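Local coordinates for glcnac-alpha-1,4-gal-releasing endo-beta-galactosidase (Clostridium perfringens, PDB 1UPS), which probably hydrolyses O-glycosyl bonds as a family 16 endo-beta-galactosidase that releases GlcNAc-alpha-1,4-Gal and carries a bound calcium ion, at residues Pro362-Pro374 with Phe381-Thr393. Numbering follows the deposited sequence.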
loop_
_atom_site.group_PDB
_atom_site.type_symbol
_atom_site.label_atom_id
_atom_site.label_comp_id
_atom_site.label_asym_id
_atom_site.label_seq_id
_atom_site.Cartn_x
_atom_site.Cartn_y
_atom_site.Cartn_z
ATOM N N PRO A 362 -3.800 6.422 -28.843
ATOM C CA PRO A 362 -4.809 6.641 -27.795
ATOM C C PRO A 362 -4.365 6.141 -26.418
ATOM O O PRO A 362 -3.836 5.028 -26.298
ATOM C CB PRO A 362 -6.004 5.815 -28.284
ATOM C CG PRO A 362 -5.852 5.795 -29.755
ATOM C CD PRO A 362 -4.360 5.686 -29.993
ATOM N N LYS A 363 -4.598 6.963 -25.398
ATOM C CA LYS A 363 -4.303 6.598 -24.014
ATOM C C LYS A 363 -5.114 5.402 -23.533
ATOM O O LYS A 363 -4.731 4.752 -22.560
ATOM C CB LYS A 363 -4.540 7.782 -23.074
ATOM C CG LYS A 363 -3.764 9.028 -23.439
ATOM N N THR A 364 -6.233 5.125 -24.212
ATOM C CA THR A 364 -7.101 4.006 -23.870
ATOM C C THR A 364 -6.582 2.659 -24.356
ATOM O O THR A 364 -7.161 1.636 -24.015
ATOM C CB THR A 364 -8.522 4.215 -24.447
ATOM O OG1 THR A 364 -8.429 4.343 -25.869
ATOM C CG2 THR A 364 -9.087 5.540 -24.006
ATOM N N TRP A 365 -5.512 2.652 -25.154
ATOM C CA TRP A 365 -4.908 1.398 -25.613
ATOM C C TRP A 365 -4.166 0.718 -24.475
ATOM O O TRP A 365 -3.234 1.303 -23.882
ATOM C CB TRP A 365 -3.933 1.650 -26.763
ATOM C CG TRP A 365 -4.569 1.895 -28.117
ATOM C CD1 TRP A 365 -5.901 2.099 -28.396
ATOM C CD2 TRP A 365 -3.885 1.975 -29.368
ATOM N NE1 TRP A 365 -6.077 2.296 -29.748
ATOM C CE2 TRP A 365 -4.855 2.221 -30.367
ATOM C CE3 TRP A 365 -2.539 1.853 -29.753
ATOM C CZ2 TRP A 365 -4.521 2.354 -31.718
ATOM C CZ3 TRP A 365 -2.209 1.993 -31.091
ATOM C CH2 TRP A 365 -3.196 2.241 -32.056
ATOM N N TRP A 366 -4.570 -0.510 -24.163
ATOM C CA TRP A 366 -3.904 -1.266 -23.099
ATOM C C TRP A 366 -2.443 -1.565 -23.454
ATOM O O TRP A 366 -1.611 -1.764 -22.549
ATOM C CB TRP A 366 -4.644 -2.568 -22.797
ATOM C CG TRP A 366 -5.946 -2.388 -22.052
ATOM C CD1 TRP A 366 -6.678 -1.237 -21.917
ATOM C CD2 TRP A 366 -6.652 -3.394 -21.329
ATOM N NE1 TRP A 366 -7.810 -1.477 -21.170
ATOM C CE2 TRP A 366 -7.810 -2.792 -20.784
ATOM C CE3 TRP A 366 -6.428 -4.757 -21.086
ATOM C CZ2 TRP A 366 -8.744 -3.506 -20.023
ATOM C CZ3 TRP A 366 -7.356 -5.467 -20.323
ATOM C CH2 TRP A 366 -8.497 -4.837 -19.798
ATOM N N SER A 367 -2.127 -1.591 -24.755
ATOM C CA SER A 367 -0.741 -1.825 -25.190
ATOM C C SER A 367 0.180 -0.676 -24.787
ATOM O O SER A 367 1.405 -0.825 -24.803
ATOM C CB SER A 367 -0.657 -2.032 -26.707
ATOM O OG SER A 367 -0.724 -0.810 -27.414
ATOM N N ALA A 368 -0.413 0.465 -24.431
ATOM C CA ALA A 368 0.365 1.647 -24.020
ATOM C C ALA A 368 0.319 1.881 -22.505
ATOM O O ALA A 368 0.806 2.909 -22.006
ATOM C CB ALA A 368 -0.124 2.891 -24.773
ATOM N N GLN A 369 -0.232 0.922 -21.773
ATOM C CA GLN A 369 -0.354 1.052 -20.324
ATOM C C GLN A 369 0.507 0.019 -19.602
ATOM O O GLN A 369 0.607 -1.134 -20.037
ATOM C CB GLN A 369 -1.808 0.903 -19.911
ATOM C CG GLN A 369 -2.689 2.013 -20.462
ATOM C CD GLN A 369 -4.123 1.830 -20.048
ATOM O OE1 GLN A 369 -4.402 1.055 -19.134
ATOM N NE2 GLN A 369 -5.043 2.534 -20.712
ATOM N N TRP A 370 1.119 0.445 -18.501
ATOM C CA TRP A 370 2.138 -0.358 -17.829
ATOM C C TRP A 370 1.938 -0.433 -16.313
ATOM O O TRP A 370 1.591 0.557 -15.690
ATOM C CB TRP A 370 3.522 0.232 -18.144
ATOM C CG TRP A 370 3.795 0.350 -19.610
ATOM C CD1 TRP A 370 3.534 1.431 -20.410
ATOM C CD2 TRP A 370 4.397 -0.640 -20.458
ATOM N NE1 TRP A 370 3.923 1.166 -21.701
ATOM C CE2 TRP A 370 4.461 -0.094 -21.759
ATOM C CE3 TRP A 370 4.887 -1.944 -20.248
ATOM C CZ2 TRP A 370 4.987 -0.802 -22.853
ATOM C CZ3 TRP A 370 5.416 -2.651 -21.325
ATOM C CH2 TRP A 370 5.461 -2.074 -22.619
ATOM N N SER A 371 2.117 -1.622 -15.734
ATOM C CA SER A 371 2.192 -1.775 -14.280
ATOM C C SER A 371 3.616 -1.488 -13.810
ATOM O O SER A 371 4.571 -1.979 -14.404
ATOM C CB SER A 371 1.807 -3.195 -13.864
ATOM O OG SER A 371 0.478 -3.503 -14.238
ATOM N N GLU A 372 3.755 -0.690 -12.750
ATOM C CA GLU A 372 5.060 -0.412 -12.139
ATOM C C GLU A 372 5.306 -1.359 -10.974
ATOM O O GLU A 372 4.501 -1.433 -10.035
ATOM C CB GLU A 372 5.084 1.010 -11.616
ATOM C CG GLU A 372 5.602 2.044 -12.578
ATOM C CD GLU A 372 5.500 3.441 -12.000
ATOM O OE1 GLU A 372 4.887 4.305 -12.658
ATOM O OE2 GLU A 372 6.028 3.674 -10.886
ATOM N N VAL A 373 6.397 -2.113 -11.038
ATOM C CA VAL A 373 6.666 -3.126 -10.040
ATOM C C VAL A 373 8.029 -2.869 -9.394
ATOM O O VAL A 373 9.068 -3.093 -10.031
ATOM C CB VAL A 373 6.615 -4.557 -10.643
ATOM C CG1 VAL A 373 6.775 -5.604 -9.566
ATOM C CG2 VAL A 373 5.311 -4.787 -11.398
ATOM N N PRO A 374 8.033 -2.381 -8.148
ATOM C CA PRO A 374 9.297 -2.171 -7.435
ATOM C C PRO A 374 10.030 -3.485 -7.203
ATOM O O PRO A 374 9.432 -4.508 -6.825
ATOM C CB PRO A 374 8.872 -1.541 -6.096
ATOM C CG PRO A 374 7.450 -1.105 -6.273
ATOM C CD PRO A 374 6.862 -1.985 -7.342
ATOM N N PHE A 381 8.533 -2.474 -15.606
ATOM C CA PHE A 381 7.326 -2.034 -16.281
ATOM C C PHE A 381 6.735 -3.231 -17.002
ATOM O O PHE A 381 7.377 -3.806 -17.888
ATOM C CB PHE A 381 7.649 -0.937 -17.288
ATOM C CG PHE A 381 8.108 0.337 -16.660
ATOM C CD1 PHE A 381 9.462 0.671 -16.657
ATOM C CD2 PHE A 381 7.191 1.195 -16.067
ATOM C CE1 PHE A 381 9.889 1.863 -16.075
ATOM C CE2 PHE A 381 7.611 2.373 -15.486
ATOM C CZ PHE A 381 8.946 2.704 -15.485
ATOM N N VAL A 382 5.510 -3.593 -16.621
ATOM C CA VAL A 382 4.859 -4.805 -17.125
ATOM C C VAL A 382 3.589 -4.420 -17.883
ATOM O O VAL A 382 2.766 -3.657 -17.370
ATOM C CB VAL A 382 4.526 -5.772 -15.976
ATOM C CG1 VAL A 382 3.824 -6.995 -16.504
ATOM C CG2 VAL A 382 5.800 -6.171 -15.207
ATOM N N ASN A 383 3.449 -4.900 -19.117
ATOM C CA ASN A 383 2.377 -4.398 -19.986
ATOM C C ASN A 383 0.986 -4.795 -19.486
ATOM O O ASN A 383 0.819 -5.876 -18.923
ATOM C CB ASN A 383 2.595 -4.887 -21.415
ATOM C CG ASN A 383 1.750 -4.146 -22.405
ATOM O OD1 ASN A 383 0.743 -4.667 -22.886
ATOM N ND2 ASN A 383 2.132 -2.903 -22.706
ATOM N N ARG A 384 -0.012 -3.921 -19.674
ATOM C CA ARG A 384 -1.382 -4.265 -19.275
ATOM C C ARG A 384 -2.031 -5.232 -20.274
ATOM O O ARG A 384 -2.643 -6.242 -19.882
ATOM C CB ARG A 384 -2.250 -3.010 -19.142
ATOM C CG ARG A 384 -3.643 -3.302 -18.562
ATOM C CD ARG A 384 -4.601 -2.151 -18.683
ATOM N NE ARG A 384 -5.873 -2.445 -18.016
ATOM C CZ ARG A 384 -6.797 -1.533 -17.728
ATOM N NH1 ARG A 384 -6.618 -0.264 -18.073
ATOM N NH2 ARG A 384 -7.920 -1.900 -17.112
ATOM N N TRP A 385 -1.911 -4.912 -21.562
ATOM C CA TRP A 385 -2.509 -5.724 -22.627
ATOM C C TRP A 385 -1.919 -7.134 -22.622
ATOM O O TRP A 385 -2.650 -8.132 -22.742
ATOM C CB TRP A 385 -2.257 -5.057 -23.976
ATOM C CG TRP A 385 -2.976 -5.674 -25.156
ATOM C CD1 TRP A 385 -4.248 -6.228 -25.178
ATOM C CD2 TRP A 385 -2.476 -5.780 -26.486
ATOM N NE1 TRP A 385 -4.545 -6.669 -26.448
ATOM C CE2 TRP A 385 -3.474 -6.409 -27.270
ATOM C CE3 TRP A 385 -1.269 -5.409 -27.105
ATOM C CZ2 TRP A 385 -3.300 -6.669 -28.632
ATOM C CZ3 TRP A 385 -1.103 -5.658 -28.457
ATOM C CH2 TRP A 385 -2.110 -6.292 -29.207
ATOM N N LYS A 386 -0.597 -7.203 -22.459
ATOM C CA LYS A 386 0.120 -8.481 -22.440
ATOM C C LYS A 386 0.920 -8.619 -21.149
ATOM O O LYS A 386 2.133 -8.357 -21.130
ATOM C CB LYS A 386 1.048 -8.600 -23.661
ATOM C CG LYS A 386 0.369 -8.469 -25.040
ATOM C CD LYS A 386 -0.551 -9.650 -25.365
ATOM C CE LYS A 386 -1.403 -9.346 -26.600
ATOM N NZ LYS A 386 -2.484 -10.356 -26.814
ATOM N N PRO A 387 0.249 -9.031 -20.072
ATOM C CA PRO A 387 0.829 -8.978 -18.724
ATOM C C PRO A 387 2.013 -9.915 -18.439
ATOM O O PRO A 387 2.559 -9.855 -17.327
ATOM C CB PRO A 387 -0.375 -9.275 -17.817
ATOM C CG PRO A 387 -1.282 -10.073 -18.652
ATOM C CD PRO A 387 -1.139 -9.541 -20.053
ATOM N N ASN A 388 2.405 -10.752 -19.398
ATOM C CA ASN A 388 3.663 -11.502 -19.248
ATOM C C ASN A 388 4.889 -10.735 -19.769
ATOM O O ASN A 388 6.018 -11.189 -19.615
ATOM C CB ASN A 388 3.585 -12.857 -19.954
ATOM C CG ASN A 388 2.778 -13.879 -19.170
ATOM O OD1 ASN A 388 2.763 -13.869 -17.930
ATOM N ND2 ASN A 388 2.108 -14.772 -19.887
ATOM N N MET A 389 4.657 -9.573 -20.375
ATOM C CA MET A 389 5.705 -8.863 -21.102
ATOM C C MET A 389 6.223 -7.688 -20.287
ATOM O O MET A 389 5.429 -6.880 -19.807
ATOM C CB MET A 389 5.156 -8.351 -22.444
ATOM C CG MET A 389 4.589 -9.446 -23.350
ATOM S SD MET A 389 5.868 -10.615 -23.802
ATOM C CE MET A 389 5.088 -12.189 -23.510
ATOM N N SER A 390 7.548 -7.598 -20.135
ATOM C CA SER A 390 8.182 -6.484 -19.439
ATOM C C SER A 390 9.151 -5.756 -20.387
ATOM O O SER A 390 9.596 -6.319 -21.391
ATOM C CB SER A 390 8.904 -6.945 -18.169
ATOM O OG SER A 390 9.928 -7.876 -18.461
ATOM N N ILE A 391 9.471 -4.509 -20.048
ATOM C CA ILE A 391 10.435 -3.708 -20.803
ATOM C C ILE A 391 11.847 -4.115 -20.398
ATOM O O ILE A 391 12.172 -4.144 -19.211
ATOM C CB ILE A 391 10.225 -2.211 -20.515
ATOM C CG1 ILE A 391 8.776 -1.810 -20.855
ATOM C CG2 ILE A 391 11.236 -1.403 -21.332
ATOM C CD1 ILE A 391 8.514 -0.281 -20.810
ATOM N N HIS A 392 12.680 -4.454 -21.374
ATOM C CA HIS A 392 14.029 -4.973 -21.056
ATOM C C HIS A 392 15.009 -4.767 -22.208
ATOM O O HIS A 392 14.603 -4.417 -23.326
ATOM C CB HIS A 392 13.983 -6.470 -20.684
ATOM C CG HIS A 392 13.692 -7.367 -21.849
ATOM N ND1 HIS A 392 14.665 -7.770 -22.746
ATOM C CD2 HIS A 392 12.528 -7.910 -22.290
ATOM C CE1 HIS A 392 14.115 -8.531 -23.679
ATOM N NE2 HIS A 392 12.819 -8.632 -23.425
ATOM N N THR A 393 16.301 -4.972 -21.934
ATOM C CA THR A 393 17.318 -4.986 -23.002
ATOM C C THR A 393 18.197 -6.238 -22.911
ATOM O O THR A 393 19.420 -6.156 -23.012
ATOM C CB THR A 393 18.218 -3.690 -23.041
ATOM O OG1 THR A 393 18.972 -3.577 -21.820
ATOM C CG2 THR A 393 17.372 -2.415 -23.090
HETATM O O HOH W 1 0.186 -5.860 -16.052
#
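Trp370 is clamped between two side chains of 381-393: Ile391 CD1 sits 3.8 Å from the centroid of its six-membered ring, 5° off the normal, a CH-pi contact, while Asn383 ND2 lies over the opposite face, 3.4 Å from Trp370 CH2. Asn383 reaches there with CG anti to its backbone N (chi1 -166°), its amide plane steep to the indole. Asn383 ND2 donates to Ser367 O at 3.0 Å, arriving well above the plane of that carbonyl rather than within it; OD1 accepts from Lys386 N in an Asx motif, so both ends of the amide are held and its rotation fixed. Trp370 NE1 is satisfied by Leu347 O.

This buried side contrasts with the partly exposed one. There Arg384, extended from CG to NE, lays its guanidinium on one face of the exposed Trp366 indole, planes 6° apart and centres 3.8 Å apart, a cation-pi stack. Gln369 OE1 accepts from Arg384 NH1 at 2.8 Å, close to the guanidinium plane, and Asp333 adds a salt bridge. Water joins Ser371 OG to Asn383 O.

Next to Trp370 along the antiparallel hairpin, Ser371 N donates to Val382 O (2.7 Å), with the reciprocal bond beside it. In this C-terminal region, which resembles ricin-type beta-trefoils, the chemistry implies an interior in which Asn383's buried amide is paired and Ile391 packs on the indole, and an outer cation probably stabilised by aromatic face and carboxylate together.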